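Local coordinates for putative type VI secretion protein (Escherichia coli, PDB 6SKI), which acts as a phospholipase effector of the type VI secretion system, binding the VgrG spike that carries it and probably hydrolysing membrane phospholipids, at residues Pro31-Thr36 / Asp118-Gln123; Asp112-Lys117 / Met176-Ser181; Gln170-Phe175 / Arg219-Gly224; Asp183-Lys188 / Gly227-Gly232. All blocks are in the same frame, centred on the assembly; numbering follows the deposited sequence.

Contact 1. Residues Pro31-Thr36 / Asp118-Gln123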
loop_
_atom_site.group_PDB
_atom_site.type_symbol
_atom_site.label_atom_id
_atom_site.label_comp_id
_atom_site.label_asym_id
_atom_site.label_seq_id
_atom_site.Cartn_x
_atom_site.Cartn_y
_atom_site.Cartn_z
ATOM N N PRO A 31 -39.939 15.318 4.815
ATOM C CA PRO A 31 -39.033 14.443 5.563
ATOM C C PRO A 31 -37.828 14.074 4.714
ATOM O O PRO A 31 -37.934 13.892 3.500
ATOM C CB PRO A 31 -39.906 13.221 5.866
ATOM C CG PRO A 31 -41.291 13.784 5.886
ATOM C CD PRO A 31 -41.285 14.731 4.722
ATOM N N ALA A 32 -36.673 13.973 5.363
ATOM C CA ALA A 32 -35.425 13.651 4.690
ATOM C C ALA A 32 -34.826 12.396 5.307
ATOM O O ALA A 32 -34.696 12.304 6.531
ATOM C CB ALA A 32 -34.434 14.811 4.776
ATOM N N ARG A 33 -34.474 11.436 4.455
ATOM C CA ARG A 33 -33.769 10.245 4.904
ATOM C C ARG A 33 -32.457 10.634 5.564
ATOM O O ARG A 33 -31.879 11.679 5.271
ATOM C CB ARG A 33 -33.459 9.333 3.722
ATOM C CG ARG A 33 -34.459 8.250 3.424
ATOM C CD ARG A 33 -33.996 7.517 2.183
ATOM N NE ARG A 33 -33.972 8.410 1.030
ATOM C CZ ARG A 33 -33.343 8.149 -0.110
ATOM N NH1 ARG A 33 -32.672 7.019 -0.257
ATOM N NH2 ARG A 33 -33.383 9.024 -1.104
ATOM N N GLY A 34 -31.983 9.783 6.465
ATOM C CA GLY A 34 -30.616 9.844 6.944
ATOM C C GLY A 34 -29.850 8.641 6.418
ATOM O O GLY A 34 -30.102 7.509 6.832
ATOM N N VAL A 35 -28.923 8.902 5.500
ATOM C CA VAL A 35 -28.173 7.839 4.841
ATOM C C VAL A 35 -26.772 7.767 5.435
ATOM O O VAL A 35 -26.104 8.792 5.608
ATOM C CB VAL A 35 -28.144 8.030 3.313
ATOM C CG1 VAL A 35 -29.536 8.352 2.810
ATOM C CG2 VAL A 35 -27.176 9.115 2.892
ATOM N N THR A 36 -26.365 6.566 5.830
ATOM C CA THR A 36 -24.993 6.328 6.258
ATOM C C THR A 36 -24.121 6.127 5.029
ATOM O O THR A 36 -24.222 5.103 4.350
ATOM C CB THR A 36 -24.922 5.114 7.176
ATOM O OG1 THR A 36 -26.061 5.107 8.045
ATOM C CG2 THR A 36 -23.657 5.151 8.006
ATOM N N ASP A 118 -35.578 4.132 -0.783
ATOM C CA ASP A 118 -35.575 3.696 0.605
ATOM C C ASP A 118 -34.171 3.458 1.141
ATOM O O ASP A 118 -34.022 3.040 2.296
ATOM C CB ASP A 118 -36.405 2.418 0.746
ATOM C CG ASP A 118 -37.761 2.669 1.362
ATOM O OD1 ASP A 118 -38.397 1.697 1.817
ATOM O OD2 ASP A 118 -38.194 3.840 1.392
ATOM N N GLN A 119 -33.139 3.714 0.341
ATOM C CA GLN A 119 -31.781 3.343 0.718
ATOM C C GLN A 119 -31.249 4.286 1.789
ATOM O O GLN A 119 -31.149 5.497 1.568
ATOM C CB GLN A 119 -30.878 3.354 -0.510
ATOM C CG GLN A 119 -29.510 2.769 -0.261
ATOM C CD GLN A 119 -28.710 2.614 -1.529
ATOM O OE1 GLN A 119 -29.269 2.507 -2.619
ATOM N NE2 GLN A 119 -27.394 2.602 -1.398
ATOM N N THR A 120 -30.898 3.729 2.947
ATOM C CA THR A 120 -30.369 4.496 4.066
ATOM C C THR A 120 -28.903 4.194 4.343
ATOM O O THR A 120 -28.371 4.641 5.364
ATOM C CB THR A 120 -31.200 4.240 5.324
ATOM O OG1 THR A 120 -31.644 2.879 5.339
ATOM C CG2 THR A 120 -32.405 5.162 5.361
ATOM N N SER A 121 -28.241 3.440 3.472
ATOM C CA SER A 121 -26.810 3.209 3.583
ATOM C C SER A 121 -26.235 3.104 2.182
ATOM O O SER A 121 -26.769 2.385 1.337
ATOM C CB SER A 121 -26.489 1.942 4.379
ATOM O OG SER A 121 -27.395 1.760 5.450
ATOM N N ALA A 122 -25.138 3.817 1.950
ATOM C CA ALA A 122 -24.518 3.872 0.638
ATOM C C ALA A 122 -23.017 3.706 0.789
ATOM O O ALA A 122 -22.447 3.962 1.850
ATOM C CB ALA A 122 -24.830 5.186 -0.082
ATOM N N GLN A 123 -22.382 3.267 -0.292
ATOM C CA GLN A 123 -20.943 3.070 -0.323
ATOM C C GLN A 123 -20.367 3.723 -1.565
ATOM O O GLN A 123 -20.895 3.549 -2.666
ATOM C CB GLN A 123 -20.582 1.588 -0.306
ATOM C CG GLN A 123 -20.446 0.997 1.070
ATOM C CD GLN A 123 -20.062 -0.457 1.025
ATOM O OE1 GLN A 123 -19.808 -1.007 -0.043
ATOM N NE2 GLN A 123 -20.009 -1.089 2.187
#
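Thr36 pairs with Ser121 in a parallel bridge, the two segments running 26° apart: Thr36 N donates to Thr120 O at 2.8 Å, and Ala122 N donates to Thr36 O at 2.9 Å. These bonds straddle Ser121, whose CA stands 4.5 Å from the CA of Thr36, and the side chains of Thr36 and Ser121 rise from the same face of the sheet. Thr120 O has a further, weaker neighbour in the CA-H of Val35, with CA and O 3.2 Å apart. Valine and threonine suit these positions because a branched CB favours the extended backbone of a strand. On the far side from Thr36, Val35 turns to Phe184, while its CG1 touches Gln119 O at 3.5 Å. Gly34 has no side chain, and its O is met by the CG2 methyl of Thr120 at 3.6 Å. Ahead of the paired region, Arg33 reaches across with a long arm bent at chi3 (-63°), which brings NH1 to Gln119 O at 2.8 Å. The bond is bent, 135° at the hydrogen, and the carbonyl oxygen lies near the guanidinium edge. Gln119 sends its own extended chain the other way, where NE2 donates to Ser121 O at 2.8 Å and also to Asp112 OD1, so the turn before the strand is braced by its own amide. Strand 22-43 has strand 184-195 as its other parallel neighbour here, an arrangement in keeping with the central, largely parallel sheet of the alpha/beta-hydrolase fold.

Contact 2. Residues Asp112-Lys117 / Met176-Ser181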
loop_
_atom_site.group_PDB
_atom_site.type_symbol
_atom_site.label_atom_id
_atom_site.label_comp_id
_atom_site.label_asym_id
_atom_site.label_seq_id
_atom_site.Cartn_x
_atom_site.Cartn_y
_atom_site.Cartn_z
ATOM N N ASP A 112 -22.055 2.640 -4.696
ATOM C CA ASP A 112 -23.393 3.191 -4.838
ATOM C C ASP A 112 -23.305 4.472 -5.652
ATOM O O ASP A 112 -22.484 5.345 -5.353
ATOM C CB ASP A 112 -24.025 3.461 -3.474
ATOM C CG ASP A 112 -24.652 2.222 -2.873
ATOM O OD1 ASP A 112 -25.678 1.754 -3.406
ATOM O OD2 ASP A 112 -24.114 1.707 -1.872
ATOM N N GLN A 113 -24.138 4.580 -6.688
ATOM C CA GLN A 113 -24.134 5.760 -7.546
ATOM C C GLN A 113 -25.431 6.545 -7.394
ATOM O O GLN A 113 -25.389 7.713 -7.008
ATOM C CB GLN A 113 -23.897 5.345 -8.998
ATOM C CG GLN A 113 -22.439 5.143 -9.348
ATOM C CD GLN A 113 -22.230 4.897 -10.822
ATOM O OE1 GLN A 113 -23.135 4.448 -11.521
ATOM N NE2 GLN A 113 -21.031 5.192 -11.307
ATOM N N VAL A 114 -26.583 5.932 -7.645
ATOM C CA VAL A 114 -27.879 6.565 -7.447
ATOM C C VAL A 114 -28.611 5.789 -6.365
ATOM O O VAL A 114 -28.783 4.569 -6.476
ATOM C CB VAL A 114 -28.698 6.603 -8.747
ATOM C CG1 VAL A 114 -30.146 6.940 -8.448
ATOM C CG2 VAL A 114 -28.108 7.606 -9.716
ATOM N N LEU A 115 -29.041 6.488 -5.322
ATOM C CA LEU A 115 -29.679 5.798 -4.217
ATOM C C LEU A 115 -31.129 5.480 -4.554
ATOM O O LEU A 115 -31.766 6.138 -5.378
ATOM C CB LEU A 115 -29.607 6.629 -2.938
ATOM C CG LEU A 115 -28.228 7.170 -2.570
ATOM C CD1 LEU A 115 -28.274 7.855 -1.223
ATOM C CD2 LEU A 115 -27.207 6.053 -2.578
ATOM N N LYS A 116 -31.644 4.447 -3.901
ATOM C CA LYS A 116 -33.029 4.060 -4.086
ATOM C C LYS A 116 -33.932 4.935 -3.223
ATOM O O LYS A 116 -33.474 5.728 -2.399
ATOM C CB LYS A 116 -33.218 2.583 -3.751
ATOM C CG LYS A 116 -32.076 1.709 -4.229
ATOM C CD LYS A 116 -32.565 0.376 -4.754
ATOM C CE LYS A 116 -31.693 -0.102 -5.899
ATOM N NZ LYS A 116 -31.457 0.973 -6.902
ATOM N N LYS A 117 -35.241 4.788 -3.429
ATOM C CA LYS A 117 -36.205 5.568 -2.665
ATOM C C LYS A 117 -36.134 5.278 -1.173
ATOM O O LYS A 117 -36.582 6.102 -0.369
ATOM C CB LYS A 117 -37.618 5.286 -3.178
ATOM C CG LYS A 117 -38.039 6.140 -4.362
ATOM C CD LYS A 117 -39.354 5.674 -4.990
ATOM C CE LYS A 117 -40.409 5.201 -3.984
ATOM N NZ LYS A 117 -40.541 6.035 -2.750
ATOM N N MET A 176 -22.464 12.891 -5.228
ATOM C CA MET A 176 -23.545 13.860 -5.177
ATOM C C MET A 176 -23.840 14.473 -6.536
ATOM O O MET A 176 -24.788 15.254 -6.657
ATOM C CB MET A 176 -23.224 14.951 -4.157
ATOM C CG MET A 176 -23.414 14.488 -2.728
ATOM S SD MET A 176 -25.117 14.014 -2.388
ATOM C CE MET A 176 -25.630 15.357 -1.325
ATOM N N GLY A 177 -23.057 14.133 -7.556
ATOM C CA GLY A 177 -23.396 14.482 -8.918
ATOM C C GLY A 177 -24.259 13.414 -9.549
ATOM O O GLY A 177 -25.013 13.689 -10.486
ATOM N N PHE A 178 -24.164 12.187 -9.043
ATOM C CA PHE A 178 -25.128 11.160 -9.412
ATOM C C PHE A 178 -26.457 11.315 -8.691
ATOM O O PHE A 178 -27.441 10.691 -9.096
ATOM C CB PHE A 178 -24.572 9.763 -9.126
ATOM C CG PHE A 178 -23.697 9.220 -10.210
ATOM C CD1 PHE A 178 -24.245 8.505 -11.257
ATOM C CD2 PHE A 178 -22.329 9.408 -10.175
ATOM C CE1 PHE A 178 -23.446 7.999 -12.255
ATOM C CE2 PHE A 178 -21.526 8.907 -11.172
ATOM C CZ PHE A 178 -22.084 8.200 -12.213
ATOM N N ASN A 179 -26.512 12.136 -7.641
ATOM C CA ASN A 179 -27.723 12.346 -6.856
ATOM C C ASN A 179 -27.989 13.849 -6.799
ATOM O O ASN A 179 -27.575 14.540 -5.868
ATOM C CB ASN A 179 -27.580 11.744 -5.460
ATOM C CG ASN A 179 -27.887 10.265 -5.430
ATOM O OD1 ASN A 179 -29.032 9.855 -5.603
ATOM N ND2 ASN A 179 -26.864 9.455 -5.224
ATOM N N LEU A 180 -28.696 14.350 -7.807
ATOM C CA LEU A 180 -28.958 15.775 -7.936
ATOM C C LEU A 180 -30.307 16.110 -7.323
ATOM O O LEU A 180 -31.263 15.337 -7.440
ATOM C CB LEU A 180 -28.923 16.193 -9.405
ATOM C CG LEU A 180 -27.552 16.092 -10.070
ATOM C CD1 LEU A 180 -27.685 16.171 -11.580
ATOM C CD2 LEU A 180 -26.618 17.167 -9.551
ATOM N N SER A 181 -30.376 17.273 -6.668
ATOM C CA SER A 181 -31.542 17.683 -5.894
ATOM C C SER A 181 -31.847 16.615 -4.852
ATOM O O SER A 181 -32.915 15.992 -4.901
ATOM C CB SER A 181 -32.751 17.926 -6.799
ATOM O OG SER A 181 -33.492 16.733 -6.984
#
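The amide of Gln113 lies over one face of the Phe178 ring, stacked with the two planes 22° apart. Its CD sits 3.5 Å above the ring plane, displaced toward the rim, while CG stands 4.0 Å from the ring centroid and only 4° off the normal, a CH-pi contact. The Gln113 chain is extended beyond CG (chi2 -173°), which carries the flat amide out along the ring. Val114 comes to the ring edge instead; its CG2 is 4.2 Å from Phe178 CB. Next to these, Asn179 turns its amide to the loop: Leu115 N gives a weak but nearly straight hydrogen bond to Asn179 OD1 at 3.4 Å, and Leu115 CG packs on Asn179 ND2 at 3.8 Å. One shell out, Phe184 of strand 184-195 lies against both Leu115 and Asn179, and Asp112 ties the start of the loop to Gln119 NE2 and Gln123 N. Glutamine suits the exposed margin because its apolar CB-CG part and amide can lie on the ring while its polar end stays near solvent; Asn179, though buried, has OD1 to offer Leu115 N. Cohesion here probably rests mainly on van der Waals packing and the amide-ring stack, with a single weak polar link joining the loop to the helix end.

Contact 3. Residues Gln170-Phe175 / Arg219-Gly224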
loop_
_atom_site.group_PDB
_atom_site.type_symbol
_atom_site.label_atom_id
_atom_site.label_comp_id
_atom_site.label_asym_id
_atom_site.label_seq_id
_atom_site.Cartn_x
_atom_site.Cartn_y
_atom_site.Cartn_z
ATOM N N GLN A 170 -13.086 14.352 -4.406
ATOM C CA GLN A 170 -13.513 13.998 -5.758
ATOM C C GLN A 170 -14.611 12.938 -5.743
ATOM O O GLN A 170 -15.590 13.033 -6.496
ATOM C CB GLN A 170 -12.315 13.515 -6.572
ATOM C CG GLN A 170 -12.685 12.931 -7.917
ATOM C CD GLN A 170 -11.555 12.135 -8.533
ATOM O OE1 GLN A 170 -10.381 12.418 -8.297
ATOM N NE2 GLN A 170 -11.905 11.129 -9.325
ATOM N N ALA A 171 -14.472 11.925 -4.888
ATOM C CA ALA A 171 -15.463 10.855 -4.833
ATOM C C ALA A 171 -16.794 11.360 -4.299
ATOM O O ALA A 171 -17.856 10.948 -4.776
ATOM C CB ALA A 171 -14.944 9.703 -3.974
ATOM N N LEU A 172 -16.759 12.255 -3.310
ATOM C CA LEU A 172 -17.995 12.840 -2.803
ATOM C C LEU A 172 -18.666 13.702 -3.863
ATOM O O LEU A 172 -19.898 13.690 -3.996
ATOM C CB LEU A 172 -17.700 13.658 -1.550
ATOM C CG LEU A 172 -17.733 12.882 -0.241
ATOM C CD1 LEU A 172 -17.500 13.809 0.922
ATOM C CD2 LEU A 172 -19.057 12.181 -0.098
ATOM N N SER A 173 -17.871 14.452 -4.631
ATOM C CA SER A 173 -18.423 15.228 -5.735
ATOM C C SER A 173 -19.118 14.322 -6.737
ATOM O O SER A 173 -20.239 14.604 -7.171
ATOM C CB SER A 173 -17.318 16.032 -6.420
ATOM O OG SER A 173 -16.649 16.872 -5.501
ATOM N N GLU A 174 -18.468 13.220 -7.113
ATOM C CA GLU A 174 -19.075 12.302 -8.072
ATOM C C GLU A 174 -20.357 11.690 -7.518
ATOM O O GLU A 174 -21.369 11.598 -8.226
ATOM C CB GLU A 174 -18.080 11.209 -8.453
ATOM C CG GLU A 174 -16.872 11.714 -9.220
ATOM C CD GLU A 174 -15.813 10.645 -9.403
ATOM O OE1 GLU A 174 -16.028 9.506 -8.939
ATOM O OE2 GLU A 174 -14.766 10.945 -10.012
ATOM N N PHE A 175 -20.343 11.290 -6.244
ATOM C CA PHE A 175 -21.527 10.680 -5.649
ATOM C C PHE A 175 -22.698 11.646 -5.631
ATOM O O PHE A 175 -23.821 11.272 -5.984
ATOM C CB PHE A 175 -21.233 10.207 -4.230
ATOM C CG PHE A 175 -22.452 9.740 -3.493
ATOM C CD1 PHE A 175 -23.242 8.729 -4.004
ATOM C CD2 PHE A 175 -22.828 10.337 -2.306
ATOM C CE1 PHE A 175 -24.366 8.307 -3.332
ATOM C CE2 PHE A 175 -23.955 9.919 -1.635
ATOM C CZ PHE A 175 -24.723 8.906 -2.150
ATOM N N ARG A 219 -12.767 19.386 6.019
ATOM C CA ARG A 219 -12.691 20.301 4.888
ATOM C C ARG A 219 -12.913 19.571 3.573
ATOM O O ARG A 219 -13.601 20.078 2.683
ATOM C CB ARG A 219 -11.338 21.006 4.879
ATOM C CG ARG A 219 -11.318 22.330 5.603
ATOM C CD ARG A 219 -9.936 22.932 5.554
ATOM N NE ARG A 219 -9.256 22.818 6.837
ATOM C CZ ARG A 219 -7.983 22.468 6.973
ATOM N NH1 ARG A 219 -7.256 22.188 5.901
ATOM N NH2 ARG A 219 -7.440 22.390 8.178
ATOM N N ALA A 220 -12.344 18.373 3.434
ATOM C CA ALA A 220 -12.532 17.605 2.209
ATOM C C ALA A 220 -13.974 17.136 2.066
ATOM O O ALA A 220 -14.536 17.164 0.964
ATOM C CB ALA A 220 -11.575 16.415 2.186
ATOM N N ILE A 221 -14.591 16.707 3.167
ATOM C CA ILE A 221 -15.984 16.272 3.111
ATOM C C ILE A 221 -16.891 17.439 2.752
ATOM O O ILE A 221 -17.856 17.283 1.996
ATOM C CB ILE A 221 -16.404 15.617 4.438
ATOM C CG1 ILE A 221 -15.499 14.434 4.764
ATOM C CG2 ILE A 221 -17.838 15.143 4.360
ATOM C CD1 ILE A 221 -15.707 13.883 6.150
ATOM N N ALA A 222 -16.596 18.627 3.281
ATOM C CA ALA A 222 -17.402 19.796 2.953
ATOM C C ALA A 222 -17.190 20.227 1.508
ATOM O O ALA A 222 -18.147 20.587 0.816
ATOM C CB ALA A 222 -17.076 20.940 3.910
ATOM N N LYS A 223 -15.945 20.192 1.032
ATOM C CA LYS A 223 -15.624 20.537 -0.344
ATOM C C LYS A 223 -16.101 19.488 -1.338
ATOM O O LYS A 223 -16.138 19.765 -2.541
ATOM C CB LYS A 223 -14.111 20.745 -0.468
ATOM C CG LYS A 223 -13.634 21.273 -1.805
ATOM C CD LYS A 223 -12.134 21.486 -1.804
ATOM C CE LYS A 223 -11.632 21.834 -3.192
ATOM N NZ LYS A 223 -12.056 20.827 -4.199
ATOM N N GLY A 224 -16.502 18.311 -0.870
ATOM C CA GLY A 224 -17.052 17.309 -1.758
ATOM C C GLY A 224 -18.562 17.349 -1.732
ATOM O O GLY A 224 -19.217 17.198 -2.766
#
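Leu172 meets Ile221 and Gly224 where helices 170-175 and 219-224 lie side by side, their axes 8.0 Å apart at closest approach and their N-to-C directions only 28° apart, so they run roughly parallel. The closest backbone approach is at Gly224, whose CA is 4.7 Å from the CA of Leu172. Having no side chain, this glycine lets the other helix come right up to its main chain, and Leu172 CB rests 3.7 Å from Gly224 CA. Apolar contact comes from the other end of the same leucine: Leu172 CD1 lies against Ile221 CA at 3.6 Å and against Ile221 CG2 at 3.7 Å. The Ile221 side chain as a whole leads away, and CG2, anti to the backbone N, is the branch that meets Leu172 CD1. Polar groups form no hydrogen bond between the two segments. Ser173 OG, 3.8 Å from Gly224 CA, is bonded back to Thr169 O, which satisfies the hydroxyl within its own helix. Just outside the segments, Thr169 OG1 does bond across to Ala220 O. Away from the interface, Gln170 NE2 donates to Glu174 OE2 at 2.9 Å, one turn along the exposed side. Leu172 also packs on Leu37, Ile39 and Ile124 of the sheet beneath. Helix 156-178 precedes strand 184-195, and helix 215-225 lies in the connection, after helix 198-211, from that strand to parallel strand 237-243; helices packed in this way on a largely parallel sheet are consistent with the alpha/beta-hydrolase clan to which the family belongs.

Contact 4. Residues Asp183-Lys188 / Gly227-Gly232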
loop_
_atom_site.group_PDB
_atom_site.type_symbol
_atom_site.label_atom_id
_atom_site.label_comp_id
_atom_site.label_asym_id
_atom_site.label_seq_id
_atom_site.Cartn_x
_atom_site.Cartn_y
_atom_site.Cartn_z
ATOM N N ASP A 183 -32.891 14.048 -1.948
ATOM C CA ASP A 183 -34.037 13.858 -1.073
ATOM C C ASP A 183 -33.598 13.349 0.294
ATOM O O ASP A 183 -34.430 12.914 1.093
ATOM C CB ASP A 183 -35.021 12.883 -1.728
ATOM C CG ASP A 183 -36.389 12.884 -1.073
ATOM O OD1 ASP A 183 -36.619 13.671 -0.133
ATOM O OD2 ASP A 183 -37.245 12.084 -1.507
ATOM N N PHE A 184 -32.299 13.388 0.574
ATOM C CA PHE A 184 -31.741 12.768 1.760
ATOM C C PHE A 184 -30.665 13.668 2.343
ATOM O O PHE A 184 -30.123 14.546 1.668
ATOM C CB PHE A 184 -31.152 11.391 1.440
ATOM C CG PHE A 184 -30.125 11.416 0.344
ATOM C CD1 PHE A 184 -30.499 11.241 -0.972
ATOM C CD2 PHE A 184 -28.785 11.607 0.632
ATOM C CE1 PHE A 184 -29.562 11.267 -1.977
ATOM C CE2 PHE A 184 -27.845 11.632 -0.371
ATOM C CZ PHE A 184 -28.234 11.461 -1.677
ATOM N N CYS A 185 -30.366 13.437 3.613
ATOM C CA CYS A 185 -29.213 14.007 4.282
ATOM C C CYS A 185 -28.257 12.882 4.649
ATOM O O CYS A 185 -28.689 11.795 5.053
ATOM C CB CYS A 185 -29.632 14.770 5.537
ATOM S SG CYS A 185 -28.268 15.518 6.432
ATOM N N ILE A 186 -26.963 13.136 4.498
ATOM C CA ILE A 186 -25.954 12.168 4.904
ATOM C C ILE A 186 -25.832 12.246 6.420
ATOM O O ILE A 186 -25.284 13.207 6.963
ATOM C CB ILE A 186 -24.612 12.427 4.214
ATOM C CG1 ILE A 186 -24.781 12.296 2.702
ATOM C CG2 ILE A 186 -23.563 11.455 4.712
ATOM C CD1 ILE A 186 -23.581 12.723 1.911
ATOM N N ALA A 187 -26.345 11.232 7.105
ATOM C CA ALA A 187 -26.407 11.235 8.556
ATOM C C ALA A 187 -25.115 10.773 9.200
ATOM O O ALA A 187 -24.944 10.948 10.411
ATOM C CB ALA A 187 -27.553 10.342 9.035
ATOM N N LYS A 188 -24.214 10.183 8.423
ATOM C CA LYS A 188 -22.950 9.695 8.946
ATOM C C LYS A 188 -21.992 9.506 7.783
ATOM O O LYS A 188 -22.399 9.074 6.704
ATOM C CB LYS A 188 -23.135 8.377 9.701
ATOM C CG LYS A 188 -22.029 8.058 10.678
ATOM C CD LYS A 188 -22.322 6.765 11.407
ATOM C CE LYS A 188 -21.090 6.243 12.116
ATOM N NZ LYS A 188 -21.447 5.273 13.185
ATOM N N GLY A 227 -20.720 22.058 0.728
ATOM C CA GLY A 227 -21.388 22.771 1.788
ATOM C C GLY A 227 -22.613 22.089 2.353
ATOM O O GLY A 227 -23.164 22.574 3.348
ATOM N N ASP A 228 -23.059 20.990 1.751
ATOM C CA ASP A 228 -24.243 20.298 2.239
ATOM C C ASP A 228 -24.047 19.834 3.675
ATOM O O ASP A 228 -22.940 19.491 4.098
ATOM C CB ASP A 228 -24.569 19.101 1.349
ATOM C CG ASP A 228 -25.060 19.509 -0.018
ATOM O OD1 ASP A 228 -25.136 20.727 -0.282
ATOM O OD2 ASP A 228 -25.370 18.616 -0.832
ATOM N N PHE A 229 -25.140 19.829 4.428
ATOM C CA PHE A 229 -25.090 19.382 5.810
ATOM C C PHE A 229 -24.912 17.872 5.876
ATOM O O PHE A 229 -25.608 17.118 5.191
ATOM C CB PHE A 229 -26.369 19.785 6.539
ATOM C CG PHE A 229 -26.503 19.178 7.900
ATOM C CD1 PHE A 229 -27.508 18.274 8.170
ATOM C CD2 PHE A 229 -25.633 19.525 8.914
ATOM C CE1 PHE A 229 -27.632 17.712 9.416
ATOM C CE2 PHE A 229 -25.757 18.967 10.166
ATOM C CZ PHE A 229 -26.757 18.060 10.416
ATOM N N TYR A 230 -23.968 17.429 6.701
ATOM C CA TYR A 230 -23.830 16.016 7.020
ATOM C C TYR A 230 -23.723 15.872 8.528
ATOM O O TYR A 230 -22.984 16.619 9.175
ATOM C CB TYR A 230 -22.619 15.380 6.327
ATOM C CG TYR A 230 -21.281 16.017 6.618
ATOM C CD1 TYR A 230 -20.810 17.067 5.850
ATOM C CD2 TYR A 230 -20.470 15.536 7.633
ATOM C CE1 TYR A 230 -19.585 17.637 6.102
ATOM C CE2 TYR A 230 -19.246 16.099 7.891
ATOM C CZ TYR A 230 -18.807 17.147 7.122
ATOM O OH TYR A 230 -17.583 17.713 7.381
ATOM N N ASP A 231 -24.470 14.925 9.082
ATOM C CA ASP A 231 -24.473 14.704 10.516
ATOM C C ASP A 231 -23.280 13.838 10.912
ATOM O O ASP A 231 -22.486 13.402 10.074
ATOM C CB ASP A 231 -25.792 14.070 10.943
ATOM C CG ASP A 231 -26.186 14.439 12.352
ATOM O OD1 ASP A 231 -25.738 15.497 12.835
ATOM O OD2 ASP A 231 -26.947 13.675 12.977
ATOM N N GLY A 232 -23.141 13.589 12.207
ATOM C CA GLY A 232 -22.049 12.775 12.690
ATOM C C GLY A 232 -20.797 13.585 12.935
ATOM O O GLY A 232 -20.773 14.815 12.847
#
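Strand 184-188 and the loop 227-232 that leads on to strand 237-243 lie side by side at the start of strand 184-195, an inner strand of the central sheet, where Cys185 and Phe229 both also touch another chain, presumably the VgrG spike. Asp231 N donates to Ile186 O at 2.8 Å, approaching in the carbonyl plane with 151° at the hydrogen. The same oxygen lies 3.2 Å from Tyr230 CA in a CA-H...O contact, and so meets two successive residues of the loop. Cys185 places SG anti to its backbone N (chi1 -180°), which turns the sulfur to Phe229; SG is 4.5 Å from the ring centroid, 62° off the normal, an oblique sulfur-aromatic contact. A small, polarisable thiol suits this spot, beside both a ring and a carbonyl. Ile186 meets the loop through its CB, 4.1 Å from Tyr230 CB, while the tyrosine ring leads away to Ile221 and Leu225 and its OH bonds to Pro234 O. Asp231 CB rests 3.3 Å from Ala187 O, and its carboxylate is held beyond the strand by Tyr4 OH. Gly232 adopts a positive phi, a conformation glycine takes readily. Outside the two segments, Asp228 OD1 forms a salt bridge with a basic side chain of the other protein chain, and Phe229 packs on that chain's backbone. One backbone hydrogen bond and apolar contacts thus hold the loop beside the strand, while its acidic groups would make this surface electrostatically attractive to a basic partner.

In the fold
All four contacts gather on the same side of the chain's centre, with centres 9 to 17 Å apart. Contacts 1 and 4 are the closest pair, about 9 Å between centres, and join through neighbouring strands 22-43 and 184-195 of one sheet. Contacts 2 and 3 share helix 156-178, and Phe175 touches Leu115 to connect them. Along the chain contacts 1 and 2, 2 and 3, and 3 and 4 interleave, whereas contact 1 closes before 3 and 4 open. Phe184, in contact 4, is touched by Arg33 of contact 1 and by Leu115 and Asn179 of contact 2. The other protein chain meets chiefly contact 4, and contact 1 at Ala32 alone.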